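Local coordinates for protein proteolytically activated form of PPO4 Tyrosinase (Agaricus bisporus var. bisporus H97, PDB 4OUA) that catalyses, with a pair of coppers, the o-hydroxylation of monophenols and the oxidation of o-diphenols to o-quinones, the first step of melanin synthesis, at residues D24-T29 / A120-D125; F28-R33 / K110-H115; E103-I108 / E124-P129. All coordinates share one frame; numbering follows the deposited sequence.

Contact 1 (D24-T29 / A120-D125); sequences DEKFFT and AQAAED
F27 holds its CG beside the backbone N and anti to the carbonyl carbon (chi1 -79°), and this swings the benzyl ring over to A122 and D125. K26 meets A122 with the start of its side chain, then bends at chi2 (65°) and carries its amine on past the contact. The two helical segments approach to 9.4 Å between their axes and cross at -69°. The small A122 sits where they come close. Its CB lies 3.7 Å from K26 CB, and K26 CG adds to the same apolar patch.

The F27 ring presents its edge, not a face. In the plane of the ring, CE1 points at the backbone oxygen of A122, with F27 CE1 and A122 O 3.1 Å apart. The next ring atom touches the following turn, with F27 CZ 3.7 Å from D125 CB. The D125 carboxylate is turned steeply against the ring and is not stacked on it. No hydrogen bond joins the segments, so van der Waals packing carries the contact.

The first turn of helix 25-39 is fixed locally. D24 is its N-cap: F27 N donates to D24 OD1 at 3.1 Å, in a nearly straight bond on the anti side of the carboxylate. Further on, T29 OG1 bonds E25 O at 2.9 Å. T29 N reaches the same oxygen from the opposite face of its plane. T29 OG1 also bonds T152 N.

K26 forms a cation-pi contact with W119 of helix 116-125. Helix 25-39 thus lies between helix 116-125 on one side, where L30 also packs on A122 and A123, and strand 148-152, where F28 touches V149 and I151.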
loop_
_atom_site.group_PDB
_atom_site.type_symbol
_atom_site.label_atom_id
_atom_site.label_comp_id
_atom_site.label_asym_id
_atom_site.label_seq_id
_atom_site.Cartn_x
_atom_site.Cartn_y
_atom_site.Cartn_z
ATOM N N ASP A 24 -5.731 15.044 11.712
ATOM C CA ASP A 24 -6.951 15.509 11.056
ATOM C C ASP A 24 -8.168 14.758 11.587
ATOM O O ASP A 24 -8.308 13.556 11.364
ATOM C CB ASP A 24 -6.844 15.336 9.539
ATOM C CG ASP A 24 -7.813 16.224 8.780
ATOM O OD1 ASP A 24 -8.997 15.847 8.650
ATOM O OD2 ASP A 24 -7.387 17.300 8.310
ATOM N N GLU A 25 -9.043 15.474 12.285
ATOM C CA GLU A 25 -10.204 14.867 12.933
ATOM C C GLU A 25 -11.117 14.137 11.947
ATOM O O GLU A 25 -11.429 12.962 12.138
ATOM C CB GLU A 25 -11.004 15.931 13.688
ATOM N N LYS A 26 -11.542 14.834 10.898
ATOM C CA LYS A 26 -12.433 14.248 9.902
ATOM C C LYS A 26 -11.813 13.032 9.220
ATOM O O LYS A 26 -12.404 11.951 9.208
ATOM C CB LYS A 26 -12.817 15.290 8.848
ATOM C CG LYS A 26 -14.171 15.946 9.076
ATOM C CD LYS A 26 -14.182 16.780 10.345
ATOM C CE LYS A 26 -15.572 17.333 10.624
ATOM N NZ LYS A 26 -16.102 18.116 9.473
ATOM N N PHE A 27 -10.624 13.217 8.653
ATOM C CA PHE A 27 -9.937 12.155 7.924
ATOM C C PHE A 27 -9.655 10.936 8.797
ATOM O O PHE A 27 -9.858 9.797 8.372
ATOM C CB PHE A 27 -8.624 12.675 7.332
ATOM C CG PHE A 27 -8.797 13.482 6.078
ATOM C CD1 PHE A 27 -9.882 13.268 5.243
ATOM C CD2 PHE A 27 -7.873 14.454 5.731
ATOM C CE1 PHE A 27 -10.041 14.009 4.084
ATOM C CE2 PHE A 27 -8.027 15.198 4.577
ATOM C CZ PHE A 27 -9.114 14.975 3.752
ATOM N N PHE A 28 -9.183 11.176 10.015
ATOM C CA PHE A 28 -8.821 10.089 10.916
ATOM C C PHE A 28 -10.051 9.315 11.371
ATOM O O PHE A 28 -10.039 8.086 11.405
ATOM C CB PHE A 28 -8.055 10.626 12.126
ATOM C CG PHE A 28 -7.502 9.552 13.018
ATOM C CD1 PHE A 28 -6.476 8.732 12.580
ATOM C CD2 PHE A 28 -8.001 9.369 14.296
ATOM C CE1 PHE A 28 -5.963 7.741 13.398
ATOM C CE2 PHE A 28 -7.493 8.382 15.120
ATOM C CZ PHE A 28 -6.472 7.566 14.670
ATOM N N THR A 29 -11.112 10.040 11.718
ATOM C CA THR A 29 -12.368 9.421 12.124
ATOM C C THR A 29 -12.959 8.572 11.005
ATOM O O THR A 29 -13.407 7.449 11.236
ATOM C CB THR A 29 -13.411 10.474 12.543
ATOM O OG1 THR A 29 -13.008 11.089 13.773
ATOM C CG2 THR A 29 -14.772 9.825 12.729
ATOM N N ALA A 120 -19.336 14.638 4.501
ATOM C CA ALA A 120 -19.507 14.143 3.143
ATOM C C ALA A 120 -18.352 14.605 2.259
ATOM O O ALA A 120 -17.879 13.860 1.402
ATOM C CB ALA A 120 -20.833 14.606 2.571
ATOM N N GLN A 121 -17.900 15.835 2.478
ATOM C CA GLN A 121 -16.793 16.394 1.712
ATOM C C GLN A 121 -15.468 15.759 2.117
ATOM O O GLN A 121 -14.599 15.526 1.278
ATOM C CB GLN A 121 -16.723 17.911 1.893
ATOM C CG GLN A 121 -15.615 18.577 1.096
ATOM C CD GLN A 121 -15.803 18.418 -0.401
ATOM O OE1 GLN A 121 -16.677 19.046 -0.997
ATOM N NE2 GLN A 121 -14.984 17.572 -1.013
ATOM N N ALA A 122 -15.321 15.485 3.410
ATOM C CA ALA A 122 -14.113 14.856 3.929
ATOM C C ALA A 122 -13.932 13.465 3.335
ATOM O O ALA A 122 -12.816 13.055 3.019
ATOM C CB ALA A 122 -14.160 14.787 5.449
ATOM N N ALA A 123 -15.038 12.744 3.187
ATOM C CA ALA A 123 -15.012 11.422 2.574
ATOM C C ALA A 123 -14.609 11.533 1.111
ATOM O O ALA A 123 -13.898 10.678 0.581
ATOM C CB ALA A 123 -16.367 10.744 2.708
ATOM N N GLU A 124 -15.069 12.600 0.465
ATOM C CA GLU A 124 -14.736 12.866 -0.929
ATOM C C GLU A 124 -13.247 13.152 -1.102
ATOM O O GLU A 124 -12.653 12.796 -2.118
ATOM C CB GLU A 124 -15.559 14.040 -1.457
ATOM C CG GLU A 124 -17.040 13.741 -1.599
ATOM C CD GLU A 124 -17.330 12.768 -2.723
ATOM O OE1 GLU A 124 -16.565 12.757 -3.711
ATOM O OE2 GLU A 124 -18.323 12.015 -2.619
ATOM N N ASP A 125 -12.650 13.796 -0.102
ATOM C CA ASP A 125 -11.233 14.143 -0.149
ATOM C C ASP A 125 -10.363 13.034 0.431
ATOM O O ASP A 125 -9.137 13.083 0.327
ATOM C CB ASP A 125 -10.969 15.446 0.609
ATOM C CG ASP A 125 -11.737 16.620 0.039
ATOM O OD1 ASP A 125 -12.143 16.553 -1.140
ATOM O OD2 ASP A 125 -11.932 17.614 0.772
#

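Contact 2 (F28-R33 / K110-H115). With TEW (6-tungstotellurate(VI)), chain G.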
loop_
_atom_site.group_PDB
_atom_site.type_symbol
_atom_site.label_atom_id
_atom_site.label_comp_id
_atom_site.label_asym_id
_atom_site.label_seq_id
_atom_site.Cartn_x
_atom_site.Cartn_y
_atom_site.Cartn_z
ATOM N N PHE A 28 -9.183 11.176 10.015
ATOM C CA PHE A 28 -8.821 10.089 10.916
ATOM C C PHE A 28 -10.051 9.315 11.371
ATOM O O PHE A 28 -10.039 8.086 11.405
ATOM C CB PHE A 28 -8.055 10.626 12.126
ATOM C CG PHE A 28 -7.502 9.552 13.018
ATOM C CD1 PHE A 28 -6.476 8.732 12.580
ATOM C CD2 PHE A 28 -8.001 9.369 14.296
ATOM C CE1 PHE A 28 -5.963 7.741 13.398
ATOM C CE2 PHE A 28 -7.493 8.382 15.120
ATOM C CZ PHE A 28 -6.472 7.566 14.670
ATOM N N THR A 29 -11.112 10.040 11.718
ATOM C CA THR A 29 -12.368 9.421 12.124
ATOM C C THR A 29 -12.959 8.572 11.005
ATOM O O THR A 29 -13.407 7.449 11.236
ATOM C CB THR A 29 -13.411 10.474 12.543
ATOM O OG1 THR A 29 -13.008 11.089 13.773
ATOM C CG2 THR A 29 -14.772 9.825 12.729
ATOM N N LEU A 30 -12.958 9.116 9.792
ATOM C CA LEU A 30 -13.515 8.414 8.642
ATOM C C LEU A 30 -12.701 7.172 8.309
ATOM O O LEU A 30 -13.248 6.158 7.877
ATOM C CB LEU A 30 -13.582 9.339 7.424
ATOM C CG LEU A 30 -14.682 10.403 7.437
ATOM C CD1 LEU A 30 -14.649 11.228 6.158
ATOM C CD2 LEU A 30 -16.046 9.757 7.628
ATOM N N TYR A 31 -11.392 7.257 8.520
ATOM C CA TYR A 31 -10.496 6.148 8.220
ATOM C C TYR A 31 -10.684 5.005 9.217
ATOM O O TYR A 31 -10.724 3.838 8.833
ATOM C CB TYR A 31 -9.040 6.623 8.217
ATOM C CG TYR A 31 -8.072 5.617 7.640
ATOM C CD1 TYR A 31 -7.927 5.475 6.266
ATOM C CD2 TYR A 31 -7.302 4.809 8.467
ATOM C CE1 TYR A 31 -7.044 4.557 5.730
ATOM C CE2 TYR A 31 -6.416 3.886 7.941
ATOM C CZ TYR A 31 -6.291 3.766 6.571
ATOM O OH TYR A 31 -5.413 2.849 6.039
ATOM N N ILE A 32 -10.804 5.350 10.495
ATOM C CA ILE A 32 -11.005 4.357 11.545
ATOM C C ILE A 32 -12.362 3.672 11.412
ATOM O O ILE A 32 -12.494 2.474 11.670
ATOM C CB ILE A 32 -10.899 4.987 12.946
ATOM C CG1 ILE A 32 -9.532 5.648 13.137
ATOM C CG2 ILE A 32 -11.146 3.939 14.021
ATOM C CD1 ILE A 32 -8.368 4.688 13.041
ATOM N N ARG A 33 -13.370 4.437 11.009
ATOM C CA ARG A 33 -14.706 3.891 10.811
ATOM C C ARG A 33 -14.769 3.006 9.571
ATOM O O ARG A 33 -15.276 1.886 9.622
ATOM C CB ARG A 33 -15.738 5.016 10.701
ATOM C CG ARG A 33 -15.967 5.788 11.990
ATOM C CD ARG A 33 -16.455 4.875 13.104
ATOM N NE ARG A 33 -17.068 5.626 14.198
ATOM C CZ ARG A 33 -17.510 5.079 15.327
ATOM N NH1 ARG A 33 -17.406 3.771 15.521
ATOM N NH2 ARG A 33 -18.055 5.841 16.265
ATOM N N LYS A 110 -22.630 9.502 6.272
ATOM C CA LYS A 110 -24.078 9.684 6.288
ATOM C C LYS A 110 -24.660 9.370 7.661
ATOM O O LYS A 110 -25.800 9.724 7.956
ATOM C CB LYS A 110 -24.745 8.808 5.225
ATOM C CG LYS A 110 -24.234 9.055 3.817
ATOM C CD LYS A 110 -24.241 10.540 3.485
ATOM C CE LYS A 110 -23.542 10.816 2.162
ATOM N NZ LYS A 110 -23.434 12.277 1.893
ATOM N N LYS A 111 -23.872 8.703 8.498
ATOM C CA LYS A 111 -24.313 8.343 9.841
ATOM C C LYS A 111 -24.146 9.507 10.813
ATOM O O LYS A 111 -24.716 9.502 11.903
ATOM C CB LYS A 111 -23.541 7.125 10.353
ATOM C CG LYS A 111 -23.745 5.865 9.531
ATOM C CD LYS A 111 -23.037 4.678 10.167
ATOM C CE LYS A 111 -23.161 3.436 9.302
ATOM N NZ LYS A 111 -22.563 3.643 7.954
ATOM N N PHE A 112 -23.356 10.499 10.418
ATOM C CA PHE A 112 -23.159 11.679 11.248
ATOM C C PHE A 112 -24.439 12.503 11.299
ATOM O O PHE A 112 -25.107 12.695 10.284
ATOM C CB PHE A 112 -21.996 12.523 10.725
ATOM C CG PHE A 112 -20.646 11.916 10.977
ATOM C CD1 PHE A 112 -20.068 11.064 10.050
ATOM C CD2 PHE A 112 -19.955 12.195 12.144
ATOM C CE1 PHE A 112 -18.825 10.501 10.281
ATOM C CE2 PHE A 112 -18.712 11.635 12.382
ATOM C CZ PHE A 112 -18.147 10.788 11.447
ATOM N N THR A 113 -24.778 12.982 12.491
ATOM C CA THR A 113 -26.009 13.735 12.694
ATOM C C THR A 113 -25.787 15.228 12.482
ATOM O O THR A 113 -26.724 15.974 12.194
ATOM C CB THR A 113 -26.579 13.507 14.105
ATOM O OG1 THR A 113 -26.667 12.101 14.363
ATOM C CG2 THR A 113 -27.959 14.134 14.230
ATOM N N VAL A 114 -24.539 15.657 12.623
ATOM C CA VAL A 114 -24.190 17.061 12.454
ATOM C C VAL A 114 -23.036 17.224 11.472
ATOM O O VAL A 114 -22.180 16.346 11.355
ATOM C CB VAL A 114 -23.811 17.707 13.797
ATOM C CG1 VAL A 114 -25.036 17.833 14.689
ATOM C CG2 VAL A 114 -22.725 16.896 14.485
ATOM N N HIS A 115 -23.022 18.352 10.767
ATOM C CA HIS A 115 -21.970 18.647 9.802
ATOM C C HIS A 115 -21.946 17.602 8.694
ATOM O O HIS A 115 -20.881 17.197 8.230
ATOM C CB HIS A 115 -20.612 18.723 10.500
ATOM C CG HIS A 115 -20.668 19.351 11.856
ATOM N ND1 HIS A 115 -20.967 20.684 12.048
ATOM C CD2 HIS A 115 -20.472 18.828 13.089
ATOM C CE1 HIS A 115 -20.949 20.953 13.342
ATOM N NE2 HIS A 115 -20.651 19.845 13.994
HETATM O O1 TEW G . -22.458 22.391 11.072
HETATM O O2 TEW G . -24.804 23.479 11.066
HETATM O O3 TEW G . -22.288 24.948 11.057
HETATM O O4 TEW G . -24.096 22.486 13.272
HETATM O O5 TEW G . -23.995 25.335 13.148
HETATM O O6 TEW G . -21.750 23.803 13.523
HETATM O O7 TEW G . -23.001 23.556 8.825
HETATM O O8 TEW G . -19.837 23.588 11.148
HETATM O O9 TEW G . -20.522 25.114 8.949
HETATM O O10 TEW G . -20.743 22.339 8.856
HETATM O O11 TEW G . -25.497 22.120 8.755
HETATM O O12 TEW G . -23.202 20.952 8.647
HETATM O O13 TEW G . -24.754 20.843 10.920
HETATM O O14 TEW G . -27.072 21.793 11.069
HETATM O O15 TEW G . -26.721 23.350 13.296
HETATM O O16 TEW G . -26.119 20.674 13.475
HETATM O O17 TEW G . -23.657 22.203 6.493
HETATM O O18 TEW G . -21.187 20.831 6.561
HETATM O O19 TEW G . -21.343 23.574 6.420
HETATM O O20 TEW G . -25.565 19.590 8.414
HETATM O O21 TEW G . -24.103 19.479 6.244
HETATM O O22 TEW G . -26.235 21.200 6.143
HETATM O O23 TEW G . -28.044 20.694 8.797
HETATM O O31 TEW G . -26.997 19.008 10.712
HETATM TE TE1 TEW G . -23.946 22.237 9.872
HETATM W W1 TEW G . -23.127 23.980 12.513
HETATM W W2 TEW G . -21.102 23.862 9.981
HETATM W W3 TEW G . -25.854 22.088 12.511
HETATM W W4 TEW G . -21.883 22.203 7.330
HETATM W W5 TEW G . -24.851 20.799 7.075
HETATM W W6 TEW G . -26.637 20.417 9.789
#
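F112 is the residue of 110-115 that touches 28-33. A chi1 of -73° swings its ring away from its own carbonyl and toward T29 and L30. The T29 methyl comes to the ring edge in its plane, with T29 CG2 3.7 Å from F112 CZ. L30 reaches the neighbouring ring atom, L30 CD2 lying 3.9 Å from F112 CE1. The ring also stacks on W119 and meets Y154 at a steep angle. This buried aromatic pins the loop that joins helix 86-109, which supplies the copper ligand H90 in the tyrosinase helical core, to helix 116-125. T113 pairs its backbone with Y154. V114 turns CG1 to the bound tungstotellurate and sets its CB over one face of the H115 ring, 3.5 Å above the plane and offset toward the rim.

H115 is the N-cap of helix 116-125. Its backbone N donates to O13 of the cluster at 3.0 Å, and K117 N and E118 N add further bonds from the helix start. The imidazole meets the cluster at its edge. The modelled distance from H115 ND1 to cluster O1, 2.5 Å, is doubtful at this resolution. An alanine here would take away the imidazole, and the cluster would probably lose the ring edge that lies against it, and V114 CB the ring face it covers.

Contact 3 (E103-I108 / E124-P129)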
loop_
_atom_site.group_PDB
_atom_site.type_symbol
_atom_site.label_atom_id
_atom_site.label_comp_id
_atom_site.label_asym_id
_atom_site.label_seq_id
_atom_site.Cartn_x
_atom_site.Cartn_y
_atom_site.Cartn_z
ATOM N N GLU A 103 -15.472 4.333 -0.469
ATOM C CA GLU A 103 -16.874 3.969 -0.628
ATOM C C GLU A 103 -17.509 3.662 0.721
ATOM O O GLU A 103 -18.656 4.025 0.979
ATOM C CB GLU A 103 -17.012 2.769 -1.567
ATOM C CG GLU A 103 -18.436 2.496 -2.027
ATOM C CD GLU A 103 -18.507 1.420 -3.097
ATOM O OE1 GLU A 103 -19.290 1.585 -4.056
ATOM O OE2 GLU A 103 -17.781 0.408 -2.979
ATOM N N ALA A 104 -16.752 2.996 1.585
ATOM C CA ALA A 104 -17.209 2.715 2.937
ATOM C C ALA A 104 -17.279 4.006 3.746
ATOM O O ALA A 104 -18.156 4.173 4.594
ATOM C CB ALA A 104 -16.289 1.708 3.613
ATOM N N ALA A 105 -16.351 4.919 3.469
ATOM C CA ALA A 105 -16.272 6.183 4.191
ATOM C C ALA A 105 -17.433 7.104 3.833
ATOM O O ALA A 105 -17.796 7.989 4.607
ATOM C CB ALA A 105 -14.946 6.870 3.910
ATOM N N LYS A 106 -18.013 6.896 2.655
ATOM C CA LYS A 106 -19.177 7.668 2.234
ATOM C C LYS A 106 -20.400 7.292 3.061
ATOM O O LYS A 106 -21.136 8.160 3.529
ATOM C CB LYS A 106 -19.462 7.454 0.746
ATOM C CG LYS A 106 -18.485 8.149 -0.181
ATOM C CD LYS A 106 -18.825 7.876 -1.635
ATOM C CE LYS A 106 -17.910 8.647 -2.573
ATOM N NZ LYS A 106 -18.201 8.342 -4.000
ATOM N N GLY A 107 -20.611 5.990 3.232
ATOM C CA GLY A 107 -21.703 5.496 4.047
ATOM C C GLY A 107 -21.520 5.901 5.494
ATOM O O GLY A 107 -22.489 6.111 6.222
ATOM N N ILE A 108 -20.263 6.012 5.910
ATOM C CA ILE A 108 -19.943 6.458 7.259
ATOM C C ILE A 108 -20.338 7.915 7.453
ATOM O O ILE A 108 -20.896 8.286 8.486
ATOM C CB ILE A 108 -18.442 6.297 7.566
ATOM C CG1 ILE A 108 -18.043 4.820 7.516
ATOM C CG2 ILE A 108 -18.111 6.901 8.921
ATOM C CD1 ILE A 108 -18.810 3.946 8.481
ATOM N N GLU A 124 -15.069 12.600 0.465
ATOM C CA GLU A 124 -14.736 12.866 -0.929
ATOM C C GLU A 124 -13.247 13.152 -1.102
ATOM O O GLU A 124 -12.653 12.796 -2.118
ATOM C CB GLU A 124 -15.559 14.040 -1.457
ATOM C CG GLU A 124 -17.040 13.741 -1.599
ATOM C CD GLU A 124 -17.330 12.768 -2.723
ATOM O OE1 GLU A 124 -16.565 12.757 -3.711
ATOM O OE2 GLU A 124 -18.323 12.015 -2.619
ATOM N N ASP A 125 -12.650 13.796 -0.102
ATOM C CA ASP A 125 -11.233 14.143 -0.149
ATOM C C ASP A 125 -10.363 13.034 0.431
ATOM O O ASP A 125 -9.137 13.083 0.327
ATOM C CB ASP A 125 -10.969 15.446 0.609
ATOM C CG ASP A 125 -11.737 16.620 0.039
ATOM O OD1 ASP A 125 -12.143 16.553 -1.140
ATOM O OD2 ASP A 125 -11.932 17.614 0.772
ATOM N N LEU A 126 -10.999 12.039 1.042
ATOM C CA LEU A 126 -10.270 10.974 1.720
ATOM C C LEU A 126 -9.406 10.160 0.760
ATOM O O LEU A 126 -9.883 9.673 -0.265
ATOM C CB LEU A 126 -11.237 10.046 2.455
ATOM C CG LEU A 126 -10.567 8.919 3.244
ATOM C CD1 LEU A 126 -9.586 9.490 4.256
ATOM C CD2 LEU A 126 -11.604 8.048 3.930
ATOM N N ARG A 127 -8.131 10.021 1.109
ATOM C CA ARG A 127 -7.185 9.240 0.323
ATOM C C ARG A 127 -6.294 8.423 1.253
ATOM O O ARG A 127 -6.184 8.729 2.439
ATOM C CB ARG A 127 -6.331 10.150 -0.564
ATOM C CG ARG A 127 -7.113 10.986 -1.563
ATOM C CD ARG A 127 -7.739 10.123 -2.644
ATOM N NE ARG A 127 -8.319 10.930 -3.714
ATOM C CZ ARG A 127 -9.536 11.464 -3.671
ATOM N NH1 ARG A 127 -10.305 11.280 -2.607
ATOM N NH2 ARG A 127 -9.984 12.185 -4.689
ATOM N N GLN A 128 -5.654 7.392 0.715
ATOM C CA GLN A 128 -4.789 6.538 1.522
ATOM C C GLN A 128 -3.502 7.255 1.925
ATOM O O GLN A 128 -2.666 7.567 1.076
ATOM C CB GLN A 128 -4.455 5.249 0.768
ATOM C CG GLN A 128 -3.498 4.326 1.513
ATOM C CD GLN A 128 -4.030 3.892 2.867
ATOM O OE1 GLN A 128 -3.332 3.976 3.878
ATOM N NE2 GLN A 128 -5.270 3.418 2.892
ATOM N N PRO A 129 -3.338 7.514 3.231
ATOM C CA PRO A 129 -2.132 8.161 3.763
ATOM C C PRO A 129 -0.893 7.294 3.568
ATOM O O PRO A 129 -1.016 6.075 3.445
ATOM C CB PRO A 129 -2.453 8.332 5.251
ATOM C CG PRO A 129 -3.442 7.258 5.543
ATOM C CD PRO A 129 -4.278 7.139 4.300
#
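K106 and A105 lie on a helical turn that faces 124-129, with A105 CA 8.1 Å from L126 CA and K106 CA 7.5 Å from E124 CA. Two small contacts bridge this gap, one apolar and one charged.

In the apolar one, the A105 methyl points at L126. L126 holds its CG anti to the backbone N (chi1 -178°), and the chain then turns at chi2 to bring one methyl forward. A105 CB and L126 CD2 are 3.5 Å apart. Both residues are buried.

The charged contact lies nearer the surface. K106 runs straight beyond CG, and its chain crosses that of E124 at a slant. The CB of E124 points away from 103-108, but a bend at chi2 (-70°) carries its carboxylate back to the lysine. E124 OE2 then rests alongside the end of the chain, 3.4 Å from K106 CE. The salt bridge from K106 NZ to E124 OE2 is long, at 3.9 Å, and the modelled place of NZ is uncertain. It probably gives only a loose electrostatic pull.

R127 ties up the backbone where the chain turns after E124. R127 NH1 donates to E124 O at 2.8 Å and to L126 O at 2.9 Å. Both oxygens lie close to the guanidinium plane. The first donor is tilted from the E124 carbonyl plane; the second stands above that of L126. One guanidinium nitrogen thus grips two carbonyls around the bend. R127 NE donates to N348 O.

Around the contact, helix 86-109 also binds the outgoing chain through E98, which accepts from Q128 N. Helix 18-21 packs on L126 and P129 through F21, while I108 and A104 of helix 86-109 lean on helix 25-39.

How the contacts relate
From the N terminus, helix 25-39 comes first and starts two contacts. The two start from the same stretch, and contact 2 closes first, at 110-115, before contact 1 at 120-125. Both loops contain the copper ligands H56, H81 and H90. Contact 3 closes a much shorter loop, from helix 86-109 to the end of helix 116-125, and holds 110-115 inside it. It therefore crosses contact 2, and it ends on the same stretch as contact 1. L30 packs against I108, and A123 against A105. The three contacts bind helices 25-39, 86-109 and 116-125 into one corner of the chain.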